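Local structure of RagB/SusD domain protein (Flavobacterium johnsoniae, 5J90) at residues S57-G62 with N75-A80; G299-I304 with A385-P390; M271-K276 with K446-L451; G126-T131 with L208-R213. The protein binds chitin as a SusD homolog and probably helps capture chitin chains at the cell surface for uptake through its partner transporter. One frame throughout, in Å; residues are numbered along the deposited sequence.

Contact 1. Residues S57-G62 with N75-A80; sequences SDIWSG and NNTTYA
The indole of Trp60 presents its NE1 edge to the backbone carbonyl of Asn76 and a face of its five-membered ring to the edge of Tyr79. The two rings form an offset edge-to-face pair, centroids 6.0 Å apart and planes at 69°, with Tyr79 CE1 4.2 Å from Trp60 CD1. Trp60 NE1 donates to Asn76 O at 3.0 Å with an N-H...O angle of 163°; the oxygen lies in the indole plane, but the donor stands well above the carbonyl plane. Tyr79 N reaches the same oxygen from the opposite face, giving Asn76 O two donors. Further along the indole edge, Trp60 CZ2 rests 3.8 Å from Asn76 CB. Losing the indole to an alanine here is likely to leave Asn76 O with one donor fewer and a gap beside Tyr79. From the preceding residue, Ile59 CD1 meets Thr77 CG2 at 3.7 Å. Asn75 OD1 accepts from Thr77 N, closing an Asx turn, and also from Thr77 OG1. The side-chain amide of Asn76 is engaged by Leu55, Leu82 and Asn86, the last on helix 83-108. The contact thus pins the short helix 57-60 to the loop between strand 64-65 and helix 83-108, with helix 432-442 packed against Ser57 and Ser61.

Contact 2. Residues G299-I304 with A385-P390; sequences GVRTGI and AAYVDP
Tyr387 reaches over to the backbone of Gly299-Arg301 and sets its ring beside the aliphatic base of Arg301, Tyr387 CE2 lying 4.1 Å from Arg301 CB. With CG anti to the backbone N (chi1 174°), the ring extends from its own loop to the other, and Tyr387 OH donates to Gly299 O at 2.6 Å. The donor is tilted 27° from the carbonyl plane, while Gly299 O sits at the edge of the phenol ring. Both segments are irregular loops, one before strand 326-328 and the other before helix 413-428, joined in this SusD-family fold by polar bonds more than by apolar overlap. A water completes the link: it accepts from Arg301 N at 2.8 Å and donates to Tyr387 OH at 2.7 Å and to Asp389 OD2 at 2.9 Å. A phenylalanine in place of Tyr387 would probably leave Gly299 O without this donor and the water without one of its three protein partners. Asp389 OD2 also accepts from His312 and Asn395. The guanidinium of Arg301, carried off by a bend at chi2 (96°), ends on the carbonyls of Asn395 and Pro449.

Contact 3. Residues M271-K276 with K446-L451; sequences MESIMK and KLFPVL
This is a small, mostly apolar contact between one side of helix 269-277 and the extended loop that follows helix 432-442, with no hydrogen bond passing directly between the two segments. Its centre is the ring of Phe448, whose far end meets the side chain of Ser273: Phe448 CZ lies 3.7 Å from Ser273 CB and Phe448 CE2 3.9 Å from the same atom. Phe448 CZ is also 3.8 Å from Ser273 OG, but the hydroxyl has its polar partner in Ala385 O, so the ring packs against a serine already engaged. With CG anti to the carbonyl carbon (chi1 -62°), Phe448 extends its ring from the loop to the helix. One residue further along the helix, Ile274 CD1 comes within 4.4 Å of Lys446 O, a looser touch at the margin, and Ile274 also touches Trp425 of helix 413-428. In this largely helical SusD-family fold the short helix 269-277 packs on helices 413-428 and 283-286 as well as on loops, and a wider pi-type turn at 272-276 falls within it. The loop is also tied to the helix start, since Phe448 N donates to Asp270 OD1. Away from Phe448, Glu272 OE2 forms a salt bridge with Lys276 NZ at 3.2 Å, the ammonium standing above the carboxylate plane. Glu272 OE2 also pairs with Lys298, and Glu272 OE1 accepts from Gly299 N, which probably stabilises the buried carboxylate.

Contact 4. Residues G126-T131 with L208-R213; sequences GMHRMT and LRLAMR
Helices 113-134 and 196-213 run nearly parallel here, their local axes 17° apart and 12.2 Å from each other at closest approach. Both lie in the helical body of this SusD-family fold, a family of the TPR clan, and at this separation side chains bridge the gap. His128 reaches across from the first helix, its CG placed between the backbone N and the carbonyl carbon (chi1 84°). Arg209 NH1 donates to His128 NE2 at 3.2 Å, moderately bent at 145°; the acceptor lies near the guanidinium plane, but the donor is tilted from the ring plane. The other ring nitrogen, ND1, bonds to Val124 O one turn back, so both ring nitrogens have partners, which probably limits rotation of the ring. Leu210 CD2 approaches the ring obliquely, 3.7 Å from His128 CB, with Tyr158 and Phe162 of helix 154-177 packed against this leucine. The arginines have acidic partners: Arg209 NH2 pairs with Glu334, and Arg213 NH1 with Glu434 and Asp132, which probably offsets the positive charge around the histidine. Arg213 turns back through bends at chi2 and chi3, bringing Arg213 NH1 to the edge of the imidazole, 3.8 Å from His128 CD2.

How the contacts relate
Contacts 1, 2 and 3 form one continuous cluster, whereas contact 4 stands apart, closer to the centre of the chain. All four are largely buried, though contact 3 includes the exposed Lys446. Contacts 2 and 3 are the most intimate neighbours, centres about 7 Å apart: Arg301 NE packs on Phe448 CB at 3.6 Å, and the loops of contact 2 lie on helix 269-277. Contact 1 joins them through Thr302, which touches Ile59, and Val450, which touches Tyr79. The chemistry follows the place: in contacts 1 and 2 an aromatic N-H or O-H meets a backbone carbonyl, with a water added in contact 2; in contact 3 an aromatic ring meets a helix; between the two helices of contact 4, histidine and arginine side chains carry the bond.

Contact 1. Residues S57-G62 with N75-A80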
loop_
_atom_site.group_PDB
_atom_site.type_symbol
_atom_site.label_atom_id
_atom_site.label_comp_id
_atom_site.label_asym_id
_atom_site.label_seq_id
_atom_site.Cartn_x
_atom_site.Cartn_y
_atom_site.Cartn_z
ATOM N N SER A 57 -7.202 19.979 3.668
ATOM C CA SER A 57 -7.793 19.453 2.447
ATOM C C SER A 57 -8.446 20.493 1.519
ATOM O O SER A 57 -8.492 20.285 0.304
ATOM C CB SER A 57 -8.754 18.315 2.759
ATOM O OG SER A 57 -9.796 18.728 3.617
ATOM N N ASP A 58 -8.928 21.620 2.058
ATOM C CA ASP A 58 -9.481 22.657 1.171
ATOM C C ASP A 58 -8.428 23.174 0.198
ATOM O O ASP A 58 -8.757 23.654 -0.886
ATOM C CB ASP A 58 -10.040 23.843 1.963
ATOM C CG ASP A 58 -11.427 23.580 2.531
ATOM O OD1 ASP A 58 -12.060 22.556 2.175
ATOM O OD2 ASP A 58 -11.885 24.412 3.351
ATOM N N ILE A 59 -7.163 23.069 0.594
ATOM C CA ILE A 59 -6.049 23.526 -0.227
ATOM C C ILE A 59 -5.403 22.367 -1.001
ATOM O O ILE A 59 -5.172 22.475 -2.201
ATOM C CB ILE A 59 -5.019 24.286 0.633
ATOM C CG1 ILE A 59 -5.678 25.548 1.218
ATOM C CG2 ILE A 59 -3.784 24.622 -0.187
ATOM C CD1 ILE A 59 -4.760 26.381 2.092
ATOM N N TRP A 60 -5.127 21.252 -0.331
ATOM C CA TRP A 60 -4.497 20.114 -1.001
ATOM C C TRP A 60 -5.356 19.576 -2.148
ATOM O O TRP A 60 -4.827 19.071 -3.140
ATOM C CB TRP A 60 -4.196 19.008 0.004
ATOM C CG TRP A 60 -3.228 19.406 1.102
ATOM C CD1 TRP A 60 -2.219 20.332 1.029
ATOM C CD2 TRP A 60 -3.193 18.880 2.433
ATOM N NE1 TRP A 60 -1.563 20.410 2.235
ATOM C CE2 TRP A 60 -2.145 19.534 3.115
ATOM C CE3 TRP A 60 -3.947 17.918 3.115
ATOM C CZ2 TRP A 60 -1.826 19.245 4.444
ATOM C CZ3 TRP A 60 -3.632 17.636 4.436
ATOM C CH2 TRP A 60 -2.582 18.298 5.085
ATOM N N SER A 61 -6.678 19.687 -2.010
ATOM C CA SER A 61 -7.628 19.237 -3.031
ATOM C C SER A 61 -7.522 20.018 -4.333
ATOM O O SER A 61 -8.080 19.605 -5.343
ATOM C CB SER A 61 -9.057 19.411 -2.518
ATOM O OG SER A 61 -9.329 20.797 -2.292
ATOM N N GLY A 62 -6.874 21.179 -4.290
ATOM C CA GLY A 62 -6.888 22.085 -5.424
ATOM C C GLY A 62 -8.069 23.039 -5.483
ATOM O O GLY A 62 -8.205 23.786 -6.456
ATOM N N ASN A 75 4.563 25.599 6.228
ATOM C CA ASN A 75 3.276 25.228 6.801
ATOM C C ASN A 75 2.630 24.123 5.971
ATOM O O ASN A 75 3.274 23.576 5.074
ATOM C CB ASN A 75 2.372 26.471 6.923
ATOM C CG ASN A 75 2.104 27.141 5.586
ATOM O OD1 ASN A 75 1.689 26.490 4.626
ATOM N ND2 ASN A 75 2.341 28.454 5.510
ATOM N N ASN A 76 1.372 23.789 6.261
ATOM C CA ASN A 76 0.705 22.689 5.556
ATOM C C ASN A 76 0.761 22.854 4.038
ATOM O O ASN A 76 0.843 21.862 3.310
ATOM C CB ASN A 76 -0.772 22.599 5.953
ATOM C CG ASN A 76 -1.019 21.868 7.267
ATOM O OD1 ASN A 76 -0.108 21.350 7.922
ATOM N ND2 ASN A 76 -2.284 21.829 7.659
ATOM N N THR A 77 0.698 24.097 3.553
ATOM C CA THR A 77 0.639 24.333 2.106
ATOM C C THR A 77 1.974 24.069 1.412
ATOM O O THR A 77 2.011 23.863 0.197
ATOM C CB THR A 77 0.142 25.750 1.729
ATOM O OG1 THR A 77 1.192 26.707 1.922
ATOM C CG2 THR A 77 -1.066 26.140 2.578
ATOM N N THR A 78 3.062 24.086 2.183
ATOM C CA THR A 78 4.386 23.749 1.654
ATOM C C THR A 78 4.884 22.430 2.249
ATOM O O THR A 78 6.083 22.137 2.255
ATOM C CB THR A 78 5.389 24.903 1.877
ATOM O OG1 THR A 78 5.353 25.295 3.255
ATOM C CG2 THR A 78 5.005 26.109 1.008
ATOM N N TYR A 79 3.932 21.632 2.726
ATOM C CA TYR A 79 4.162 20.249 3.146
ATOM C C TYR A 79 5.022 20.112 4.403
ATOM O O TYR A 79 5.611 19.056 4.650
ATOM C CB TYR A 79 4.721 19.396 2.001
ATOM C CG TYR A 79 3.817 19.292 0.782
ATOM C CD1 TYR A 79 2.502 19.749 0.807
ATOM C CD2 TYR A 79 4.284 18.721 -0.399
ATOM C CE1 TYR A 79 1.676 19.641 -0.319
ATOM C CE2 TYR A 79 3.469 18.603 -1.520
ATOM C CZ TYR A 79 2.168 19.062 -1.476
ATOM O OH TYR A 79 1.358 18.958 -2.584
ATOM N N ALA A 80 5.079 21.179 5.196
ATOM C CA ALA A 80 5.577 21.101 6.562
ATOM C C ALA A 80 4.346 21.011 7.457
ATOM O O ALA A 80 3.761 22.026 7.841
ATOM C CB ALA A 80 6.432 22.339 6.911
#

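Contact 2. Residues G299-I304 with A385-P390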
loop_
_atom_site.group_PDB
_atom_site.type_symbol
_atom_site.label_atom_id
_atom_site.label_comp_id
_atom_site.label_asym_id
_atom_site.label_seq_id
_atom_site.Cartn_x
_atom_site.Cartn_y
_atom_site.Cartn_z
ATOM N N GLY A 299 -6.948 33.074 -9.671
ATOM C CA GLY A 299 -6.644 32.177 -8.574
ATOM C C GLY A 299 -5.201 32.280 -8.132
ATOM O O GLY A 299 -4.344 32.811 -8.853
ATOM N N VAL A 300 -4.939 31.755 -6.940
ATOM C CA VAL A 300 -3.631 31.799 -6.311
ATOM C C VAL A 300 -3.004 30.399 -6.325
ATOM O O VAL A 300 -3.682 29.398 -6.048
ATOM C CB VAL A 300 -3.757 32.305 -4.867
ATOM C CG1 VAL A 300 -2.397 32.351 -4.192
ATOM C CG2 VAL A 300 -4.424 33.681 -4.853
ATOM N N ARG A 301 -1.717 30.328 -6.654
ATOM C CA ARG A 301 -0.988 29.064 -6.685
ATOM C C ARG A 301 -0.684 28.608 -5.260
ATOM O O ARG A 301 -0.329 29.413 -4.402
ATOM C CB ARG A 301 0.317 29.250 -7.467
ATOM C CG ARG A 301 1.153 27.995 -7.616
ATOM C CD ARG A 301 0.879 27.314 -8.925
ATOM N NE ARG A 301 1.663 26.090 -9.052
ATOM C CZ ARG A 301 2.652 25.901 -9.920
ATOM N NH1 ARG A 301 3.003 26.859 -10.775
ATOM N NH2 ARG A 301 3.286 24.736 -9.943
ATOM N N THR A 302 -0.822 27.307 -5.000
ATOM C CA THR A 302 -0.476 26.782 -3.680
ATOM C C THR A 302 0.932 26.173 -3.643
ATOM O O THR A 302 1.428 25.651 -4.649
ATOM C CB THR A 302 -1.526 25.763 -3.154
ATOM O OG1 THR A 302 -1.311 25.538 -1.755
ATOM C CG2 THR A 302 -1.433 24.436 -3.898
ATOM N N GLY A 303 1.572 26.256 -2.480
ATOM C CA GLY A 303 2.924 25.758 -2.309
ATOM C C GLY A 303 3.961 26.688 -2.909
ATOM O O GLY A 303 4.854 26.255 -3.640
ATOM N N ILE A 304 3.849 27.970 -2.579
ATOM C CA ILE A 304 4.710 28.986 -3.170
ATOM C C ILE A 304 5.455 29.791 -2.117
ATOM O O ILE A 304 5.180 29.699 -0.915
ATOM C CB ILE A 304 3.894 29.967 -4.039
ATOM C CG1 ILE A 304 2.793 30.630 -3.207
ATOM C CG2 ILE A 304 3.297 29.250 -5.244
ATOM C CD1 ILE A 304 2.106 31.798 -3.905
ATOM N N ALA A 385 -6.811 25.708 -18.965
ATOM C CA ALA A 385 -6.060 26.886 -19.405
ATOM C C ALA A 385 -4.714 27.034 -18.698
ATOM O O ALA A 385 -4.537 26.603 -17.557
ATOM C CB ALA A 385 -6.888 28.141 -19.184
ATOM N N ALA A 386 -3.761 27.670 -19.369
ATOM C CA ALA A 386 -2.498 27.998 -18.729
ATOM C C ALA A 386 -2.751 28.930 -17.554
ATOM O O ALA A 386 -3.686 29.741 -17.573
ATOM C CB ALA A 386 -1.536 28.640 -19.727
ATOM N N TYR A 387 -1.916 28.803 -16.527
ATOM C CA TYR A 387 -2.036 29.628 -15.338
ATOM C C TYR A 387 -0.939 30.696 -15.278
ATOM O O TYR A 387 0.246 30.392 -15.416
ATOM C CB TYR A 387 -2.015 28.791 -14.042
ATOM C CG TYR A 387 -1.987 29.716 -12.858
ATOM C CD1 TYR A 387 -3.129 30.417 -12.485
ATOM C CD2 TYR A 387 -0.809 29.966 -12.165
ATOM C CE1 TYR A 387 -3.110 31.313 -11.440
ATOM C CE2 TYR A 387 -0.780 30.866 -11.109
ATOM C CZ TYR A 387 -1.938 31.536 -10.755
ATOM O OH TYR A 387 -1.935 32.433 -9.716
ATOM N N VAL A 388 -1.351 31.940 -15.043
ATOM C CA VAL A 388 -0.425 33.060 -14.914
ATOM C C VAL A 388 -0.651 33.835 -13.621
ATOM O O VAL A 388 -1.778 34.206 -13.293
ATOM C CB VAL A 388 -0.571 34.040 -16.103
ATOM C CG1 VAL A 388 0.279 35.293 -15.883
ATOM C CG2 VAL A 388 -0.201 33.360 -17.405
ATOM N N ASP A 389 0.436 34.065 -12.893
ATOM C CA ASP A 389 0.460 34.976 -11.753
ATOM C C ASP A 389 1.151 36.238 -12.272
ATOM O O ASP A 389 2.379 36.290 -12.319
ATOM C CB ASP A 389 1.267 34.353 -10.606
ATOM C CG ASP A 389 1.207 35.166 -9.326
ATOM O OD1 ASP A 389 0.790 36.342 -9.382
ATOM O OD2 ASP A 389 1.591 34.635 -8.261
ATOM N N PRO A 390 0.360 37.250 -12.672
ATOM C CA PRO A 390 0.869 38.374 -13.475
ATOM C C PRO A 390 2.154 39.021 -12.945
ATOM O O PRO A 390 3.099 39.201 -13.716
ATOM C CB PRO A 390 -0.295 39.366 -13.453
ATOM C CG PRO A 390 -1.507 38.500 -13.313
ATOM C CD PRO A 390 -1.076 37.400 -12.373
HETATM O O HOH W 1 -0.271 32.576 -7.578
#

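Contact 3. Residues M271-K276 with K446-L451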
loop_
_atom_site.group_PDB
_atom_site.type_symbol
_atom_site.label_atom_id
_atom_site.label_comp_id
_atom_site.label_asym_id
_atom_site.label_seq_id
_atom_site.Cartn_x
_atom_site.Cartn_y
_atom_site.Cartn_z
ATOM N N MET A 271 -8.401 25.744 -9.829
ATOM C CA MET A 271 -9.762 26.126 -10.167
ATOM C C MET A 271 -9.778 27.122 -11.329
ATOM O O MET A 271 -10.621 27.013 -12.216
ATOM C CB MET A 271 -10.498 26.677 -8.944
ATOM C CG MET A 271 -11.176 25.602 -8.110
ATOM S SD MET A 271 -12.669 25.074 -8.952
ATOM C CE MET A 271 -13.126 23.646 -7.969
ATOM N N GLU A 272 -8.842 28.066 -11.337
ATOM C CA GLU A 272 -8.784 28.998 -12.463
ATOM C C GLU A 272 -8.497 28.243 -13.760
ATOM O O GLU A 272 -9.201 28.400 -14.747
ATOM C CB GLU A 272 -7.732 30.090 -12.250
ATOM C CG GLU A 272 -7.760 31.102 -13.390
ATOM C CD GLU A 272 -6.633 32.126 -13.364
ATOM O OE1 GLU A 272 -6.171 32.525 -12.276
ATOM O OE2 GLU A 272 -6.222 32.555 -14.467
ATOM N N SER A 273 -7.473 27.396 -13.749
ATOM C CA SER A 273 -7.093 26.654 -14.946
ATOM C C SER A 273 -8.239 25.810 -15.498
ATOM O O SER A 273 -8.557 25.855 -16.696
ATOM C CB SER A 273 -5.882 25.761 -14.645
ATOM O OG SER A 273 -5.570 24.959 -15.770
ATOM N N ILE A 274 -8.864 25.034 -14.625
ATOM C CA ILE A 274 -9.897 24.104 -15.055
ATOM C C ILE A 274 -11.209 24.804 -15.408
ATOM O O ILE A 274 -11.775 24.564 -16.474
ATOM C CB ILE A 274 -10.092 22.992 -14.004
ATOM C CG1 ILE A 274 -8.825 22.131 -13.952
ATOM C CG2 ILE A 274 -11.317 22.149 -14.329
ATOM C CD1 ILE A 274 -8.816 21.069 -12.849
ATOM N N MET A 275 -11.696 25.671 -14.529
ATOM C CA MET A 275 -12.992 26.298 -14.777
ATOM C C MET A 275 -12.947 27.363 -15.887
ATOM O O MET A 275 -13.884 27.460 -16.683
ATOM C CB MET A 275 -13.633 26.806 -13.476
ATOM C CG MET A 275 -13.935 25.654 -12.496
ATOM S SD MET A 275 -15.046 26.068 -11.135
ATOM C CE MET A 275 -16.605 26.178 -12.015
ATOM N N LYS A 276 -11.863 28.132 -15.962
ATOM C CA LYS A 276 -11.698 29.063 -17.086
ATOM C C LYS A 276 -11.526 28.309 -18.398
ATOM O O LYS A 276 -12.074 28.710 -19.427
ATOM C CB LYS A 276 -10.493 29.976 -16.881
ATOM C CG LYS A 276 -10.744 31.206 -16.045
ATOM C CD LYS A 276 -9.570 32.158 -16.229
ATOM C CE LYS A 276 -9.858 33.552 -15.715
ATOM N NZ LYS A 276 -8.596 34.345 -15.659
ATOM N N LYS A 446 -5.802 16.239 -12.609
ATOM C CA LYS A 446 -4.402 16.621 -12.490
ATOM C C LYS A 446 -4.322 18.007 -11.845
ATOM O O LYS A 446 -5.069 18.914 -12.219
ATOM C CB LYS A 446 -3.718 16.643 -13.865
ATOM C CG LYS A 446 -3.872 15.359 -14.682
ATOM C CD LYS A 446 -3.311 14.140 -13.972
ATOM C CE LYS A 446 -1.800 14.204 -13.849
ATOM N NZ LYS A 446 -1.228 12.888 -13.424
ATOM N N LEU A 447 -3.419 18.154 -10.878
ATOM C CA LEU A 447 -3.239 19.401 -10.132
ATOM C C LEU A 447 -1.821 19.943 -10.280
ATOM O O LEU A 447 -0.869 19.190 -10.486
ATOM C CB LEU A 447 -3.539 19.175 -8.642
ATOM C CG LEU A 447 -4.935 18.664 -8.273
ATOM C CD1 LEU A 447 -5.032 18.399 -6.772
ATOM C CD2 LEU A 447 -6.028 19.636 -8.724
ATOM N N PHE A 448 -1.661 21.256 -10.150
ATOM C CA PHE A 448 -0.322 21.842 -10.208
ATOM C C PHE A 448 0.503 21.427 -8.992
ATOM O O PHE A 448 0.063 21.590 -7.854
ATOM C CB PHE A 448 -0.395 23.374 -10.254
ATOM C CG PHE A 448 -1.106 23.924 -11.465
ATOM C CD1 PHE A 448 -0.766 23.503 -12.743
ATOM C CD2 PHE A 448 -2.101 24.875 -11.321
ATOM C CE1 PHE A 448 -1.411 24.019 -13.854
ATOM C CE2 PHE A 448 -2.754 25.392 -12.428
ATOM C CZ PHE A 448 -2.407 24.967 -13.692
ATOM N N PRO A 449 1.720 20.913 -9.221
ATOM C CA PRO A 449 2.588 20.544 -8.095
ATOM C C PRO A 449 3.074 21.768 -7.319
ATOM O O PRO A 449 3.185 22.864 -7.877
ATOM C CB PRO A 449 3.768 19.841 -8.775
ATOM C CG PRO A 449 3.773 20.380 -10.181
ATOM C CD PRO A 449 2.311 20.544 -10.519
ATOM N N VAL A 450 3.363 21.601 -6.036
ATOM C CA VAL A 450 3.910 22.710 -5.257
ATOM C C VAL A 450 5.290 23.092 -5.787
ATOM O O VAL A 450 5.980 22.276 -6.400
ATOM C CB VAL A 450 3.988 22.403 -3.734
ATOM C CG1 VAL A 450 2.596 22.138 -3.170
ATOM C CG2 VAL A 450 4.945 21.238 -3.443
ATOM N N LEU A 451 5.676 24.346 -5.559
ATOM C CA LEU A 451 6.992 24.846 -5.955
ATOM C C LEU A 451 7.952 24.843 -4.777
ATOM O O LEU A 451 9.169 24.861 -4.966
ATOM C CB LEU A 451 6.875 26.262 -6.518
ATOM C CG LEU A 451 6.073 26.339 -7.812
ATOM C CD1 LEU A 451 5.901 27.790 -8.261
ATOM C CD2 LEU A 451 6.737 25.508 -8.894
#

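Contact 4. Residues G126-T131 with L208-R213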
loop_
_atom_site.group_PDB
_atom_site.type_symbol
_atom_site.label_atom_id
_atom_site.label_comp_id
_atom_site.label_asym_id
_atom_site.label_seq_id
_atom_site.Cartn_x
_atom_site.Cartn_y
_atom_site.Cartn_z
ATOM N N GLY A 126 -19.309 11.615 9.790
ATOM C CA GLY A 126 -18.224 12.365 10.398
ATOM C C GLY A 126 -16.925 11.583 10.497
ATOM O O GLY A 126 -15.834 12.120 10.243
ATOM N N MET A 127 -17.015 10.312 10.872
ATOM C CA MET A 127 -15.798 9.558 11.170
ATOM C C MET A 127 -15.064 8.968 9.960
ATOM O O MET A 127 -13.855 8.729 10.046
ATOM C CB MET A 127 -16.045 8.505 12.261
ATOM C CG MET A 127 -16.568 9.108 13.582
ATOM S SD MET A 127 -15.522 10.407 14.293
ATOM C CE MET A 127 -14.063 9.465 14.734
ATOM N N HIS A 128 -15.750 8.757 8.832
ATOM C CA HIS A 128 -15.002 8.324 7.645
ATOM C C HIS A 128 -13.989 9.397 7.244
ATOM O O HIS A 128 -12.885 9.090 6.790
ATOM C CB HIS A 128 -15.905 7.905 6.461
ATOM C CG HIS A 128 -16.377 9.048 5.604
ATOM N ND1 HIS A 128 -17.470 9.826 5.930
ATOM C CD2 HIS A 128 -15.895 9.551 4.440
ATOM C CE1 HIS A 128 -17.646 10.751 4.999
ATOM N NE2 HIS A 128 -16.705 10.604 4.083
ATOM N N ARG A 129 -14.342 10.665 7.454
ATOM C CA ARG A 129 -13.413 11.764 7.200
ATOM C C ARG A 129 -12.175 11.638 8.086
ATOM O O ARG A 129 -11.038 11.834 7.634
ATOM C CB ARG A 129 -14.113 13.108 7.433
ATOM C CG ARG A 129 -15.162 13.430 6.368
ATOM C CD ARG A 129 -16.218 14.444 6.858
ATOM N NE ARG A 129 -15.639 15.621 7.521
ATOM C CZ ARG A 129 -15.196 16.711 6.899
ATOM N NH1 ARG A 129 -15.240 16.813 5.575
ATOM N NH2 ARG A 129 -14.696 17.724 7.601
ATOM N N MET A 130 -12.394 11.292 9.351
ATOM C CA MET A 130 -11.299 11.113 10.298
ATOM C C MET A 130 -10.327 10.022 9.856
ATOM O O MET A 130 -9.117 10.254 9.795
ATOM C CB MET A 130 -11.861 10.801 11.685
ATOM C CG MET A 130 -10.822 10.887 12.808
ATOM S SD MET A 130 -10.344 12.589 13.247
ATOM C CE MET A 130 -11.872 13.184 13.982
ATOM N N THR A 131 -10.838 8.838 9.534
ATOM C CA THR A 131 -9.922 7.789 9.099
ATOM C C THR A 131 -9.299 8.089 7.734
ATOM O O THR A 131 -8.135 7.761 7.491
ATOM C CB THR A 131 -10.546 6.377 9.143
ATOM O OG1 THR A 131 -9.585 5.419 8.675
ATOM C CG2 THR A 131 -11.767 6.278 8.245
ATOM N N LEU A 208 -21.942 3.872 -1.025
ATOM C CA LEU A 208 -21.353 3.870 -2.356
ATOM C C LEU A 208 -20.037 4.648 -2.406
ATOM O O LEU A 208 -19.064 4.192 -3.026
ATOM C CB LEU A 208 -22.364 4.403 -3.387
ATOM C CG LEU A 208 -21.919 4.446 -4.854
ATOM C CD1 LEU A 208 -21.547 3.049 -5.368
ATOM C CD2 LEU A 208 -23.017 5.062 -5.717
ATOM N N ARG A 209 -19.988 5.803 -1.740
ATOM C CA ARG A 209 -18.744 6.556 -1.626
ATOM C C ARG A 209 -17.643 5.715 -0.975
ATOM O O ARG A 209 -16.519 5.650 -1.481
ATOM C CB ARG A 209 -18.974 7.841 -0.818
ATOM C CG ARG A 209 -17.671 8.566 -0.483
ATOM C CD ARG A 209 -17.867 9.692 0.526
ATOM N NE ARG A 209 -18.460 10.882 -0.090
ATOM C CZ ARG A 209 -18.707 12.001 0.578
ATOM N NH1 ARG A 209 -18.426 12.073 1.872
ATOM N NH2 ARG A 209 -19.243 13.045 -0.046
ATOM N N LEU A 210 -17.964 5.087 0.148
ATOM C CA LEU A 210 -16.963 4.304 0.881
ATOM C C LEU A 210 -16.525 3.072 0.085
ATOM O O LEU A 210 -15.351 2.673 0.122
ATOM C CB LEU A 210 -17.483 3.907 2.267
ATOM C CG LEU A 210 -17.789 5.076 3.202
ATOM C CD1 LEU A 210 -18.337 4.561 4.527
ATOM C CD2 LEU A 210 -16.582 5.973 3.413
ATOM N N ALA A 211 -17.462 2.489 -0.659
ATOM C CA ALA A 211 -17.151 1.352 -1.513
ATOM C C ALA A 211 -16.154 1.732 -2.612
ATOM O O ALA A 211 -15.157 1.040 -2.826
ATOM C CB ALA A 211 -18.431 0.783 -2.105
ATOM N N MET A 212 -16.389 2.848 -3.299
ATOM C CA MET A 212 -15.479 3.235 -4.364
ATOM C C MET A 212 -14.111 3.599 -3.796
ATOM O O MET A 212 -13.086 3.354 -4.437
ATOM C CB MET A 212 -16.054 4.384 -5.203
ATOM C CG MET A 212 -15.486 4.436 -6.618
ATOM S SD MET A 212 -15.933 2.988 -7.624
ATOM C CE MET A 212 -17.703 3.239 -7.769
ATOM N N ARG A 213 -14.087 4.169 -2.591
ATOM C CA ARG A 213 -12.815 4.506 -1.954
ATOM C C ARG A 213 -11.862 3.322 -1.894
ATOM O O ARG A 213 -10.650 3.500 -2.034
ATOM C CB ARG A 213 -13.037 5.029 -0.529
ATOM C CG ARG A 213 -11.759 5.557 0.126
ATOM C CD ARG A 213 -11.547 7.045 -0.180
ATOM N NE ARG A 213 -12.424 7.860 0.663
ATOM C CZ ARG A 213 -13.307 8.753 0.222
ATOM N NH1 ARG A 213 -14.057 9.406 1.100
ATOM N NH2 ARG A 213 -13.454 9.011 -1.078
#